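Local coordinates for protein aryl esterase (Mycobacterium smegmatis, PDB 2Q0Q) that hydrolyses aryl esters and catalyses acyl transfer to alcohols in aqueous conditions, as an oligomeric SGNH-family hydrolase, at residues T35-Q40 with L204-A209. Sequence-based numbering, arbitrary orientation.
Sequences TGVLAQ and LGVALA
L38 and V37 pack against the backbone of G205, a worked example of two helices packing closely at a glycine. The CA atoms of L38 and G205 lie 4.5 Å apart, and the axes of the two segments approach to 7.7 Å at a crossing angle of -46°. L38 loses the most surface. With its CG anti to the backbone N (chi1 180°), the leucine sends CD1 across to the turn that follows G205. There CD1 lies 3.3 Å from the backbone N of A209, snug against the main chain, with A209 CB at 3.9 Å and L208 CB at 4.1 Å. The A209 N-H is bonded to G205 O within its own helix, and the L38 methyl packs against it as a purely apolar neighbour. V37 approaches the glycine itself: G205 offers bare backbone at this point, and V37 CG1, also anti to N (chi1 173°), sits 3.9 Å from G205 CA. The same methyl reaches V206 CG2, at 4.2 Å. On the sheet side, T35 and L38 touch C7 of strand 3-9, and A207 and L208 touch F180 of strand 179-181. The pair thus joins helix 34-42 to the C-terminal helix 198-215 beside the parallel sheet, helix-on-helix packing within the three-layer alpha/beta/alpha fold of SGNH hydrolases.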
loop_
_atom_site.group_PDB
_atom_site.type_symbol
_atom_site.label_atom_id
_atom_site.label_comp_id
_atom_site.label_asym_id
_atom_site.label_seq_id
_atom_site.Cartn_x
_atom_site.Cartn_y
_atom_site.Cartn_z
ATOM N N THR G 35 -9.597 14.330 -35.149
ATOM C CA THR G 35 -8.590 13.319 -35.491
ATOM C C THR G 35 -8.787 12.812 -36.935
ATOM O O THR G 35 -7.822 12.508 -37.646
ATOM C CB THR G 35 -8.587 12.124 -34.480
ATOM O OG1 THR G 35 -9.899 11.549 -34.384
ATOM C CG2 THR G 35 -8.170 12.607 -33.126
ATOM N N GLY G 36 -10.047 12.714 -37.351
ATOM C CA GLY G 36 -10.382 12.330 -38.721
ATOM C C GLY G 36 -10.090 13.425 -39.723
ATOM O O GLY G 36 -9.525 13.144 -40.777
ATOM N N VAL G 37 -10.463 14.666 -39.386
ATOM C CA VAL G 37 -10.142 15.842 -40.204
ATOM C C VAL G 37 -8.627 15.986 -40.359
ATOM O O VAL G 37 -8.134 16.262 -41.466
ATOM C CB VAL G 37 -10.722 17.127 -39.600
ATOM C CG1 VAL G 37 -10.219 18.324 -40.380
ATOM C CG2 VAL G 37 -12.244 17.049 -39.584
ATOM N N LEU G 38 -7.894 15.712 -39.264
ATOM C CA LEU G 38 -6.435 15.688 -39.313
ATOM C C LEU G 38 -5.953 14.664 -40.342
ATOM O O LEU G 38 -5.114 14.973 -41.177
ATOM C CB LEU G 38 -5.839 15.392 -37.922
ATOM C CG LEU G 38 -4.313 15.319 -37.789
ATOM C CD1 LEU G 38 -3.612 16.588 -38.175
ATOM C CD2 LEU G 38 -3.971 14.971 -36.365
ATOM N N ALA G 39 -6.503 13.452 -40.280
ATOM C CA ALA G 39 -6.080 12.368 -41.166
ATOM C C ALA G 39 -6.347 12.699 -42.641
ATOM O O ALA G 39 -5.483 12.453 -43.502
ATOM C CB ALA G 39 -6.768 11.066 -40.760
ATOM N N GLN G 40 -7.552 13.235 -42.907
ATOM C CA GLN G 40 -7.975 13.719 -44.243
ATOM C C GLN G 40 -6.994 14.745 -44.775
ATOM O O GLN G 40 -6.523 14.662 -45.916
ATOM C CB GLN G 40 -9.329 14.453 -44.189
ATOM C CG GLN G 40 -10.580 13.626 -43.986
ATOM C CD GLN G 40 -11.798 14.529 -43.689
ATOM O OE1 GLN G 40 -11.973 15.590 -44.310
ATOM N NE2 GLN G 40 -12.627 14.115 -42.730
ATOM N N LEU G 204 -9.881 22.764 -35.642
ATOM C CA LEU G 204 -8.766 22.215 -34.865
ATOM C C LEU G 204 -7.951 21.228 -35.713
ATOM O O LEU G 204 -6.717 21.237 -35.685
ATOM C CB LEU G 204 -9.250 21.521 -33.588
ATOM C CG LEU G 204 -8.108 21.137 -32.629
ATOM C CD1 LEU G 204 -7.322 22.380 -32.194
ATOM C CD2 LEU G 204 -8.611 20.392 -31.444
ATOM N N GLY G 205 -8.656 20.384 -36.453
ATOM C CA GLY G 205 -8.015 19.438 -37.391
ATOM C C GLY G 205 -7.156 20.070 -38.487
ATOM O O GLY G 205 -6.051 19.582 -38.810
ATOM N N VAL G 206 -7.671 21.153 -39.063
ATOM C CA VAL G 206 -6.975 21.898 -40.129
ATOM C C VAL G 206 -5.728 22.676 -39.618
ATOM O O VAL G 206 -4.702 22.841 -40.343
ATOM C CB VAL G 206 -7.940 22.869 -40.822
ATOM C CG1 VAL G 206 -7.182 23.934 -41.575
ATOM C CG2 VAL G 206 -8.886 22.104 -41.744
ATOM N N ALA G 207 -5.829 23.097 -38.343
ATOM C CA ALA G 207 -4.719 23.806 -37.737
ATOM C C ALA G 207 -3.627 22.828 -37.362
ATOM O O ALA G 207 -2.455 23.109 -37.582
ATOM C CB ALA G 207 -5.188 24.522 -36.520
ATOM N N LEU G 208 -4.034 21.715 -36.754
ATOM C CA LEU G 208 -3.065 20.688 -36.338
ATOM C C LEU G 208 -2.397 20.001 -37.529
ATOM O O LEU G 208 -1.248 19.531 -37.416
ATOM C CB LEU G 208 -3.713 19.654 -35.398
ATOM C CG LEU G 208 -4.000 20.131 -33.961
ATOM C CD1 LEU G 208 -4.885 19.138 -33.181
ATOM C CD2 LEU G 208 -2.703 20.437 -33.182
ATOM N N ALA G 209 -3.126 19.864 -38.642
ATOM C CA ALA G 209 -2.537 19.301 -39.864
ATOM C C ALA G 209 -1.318 20.158 -40.249
ATOM O O ALA G 209 -0.248 19.627 -40.529
ATOM C CB ALA G 209 -3.561 19.267 -40.976
#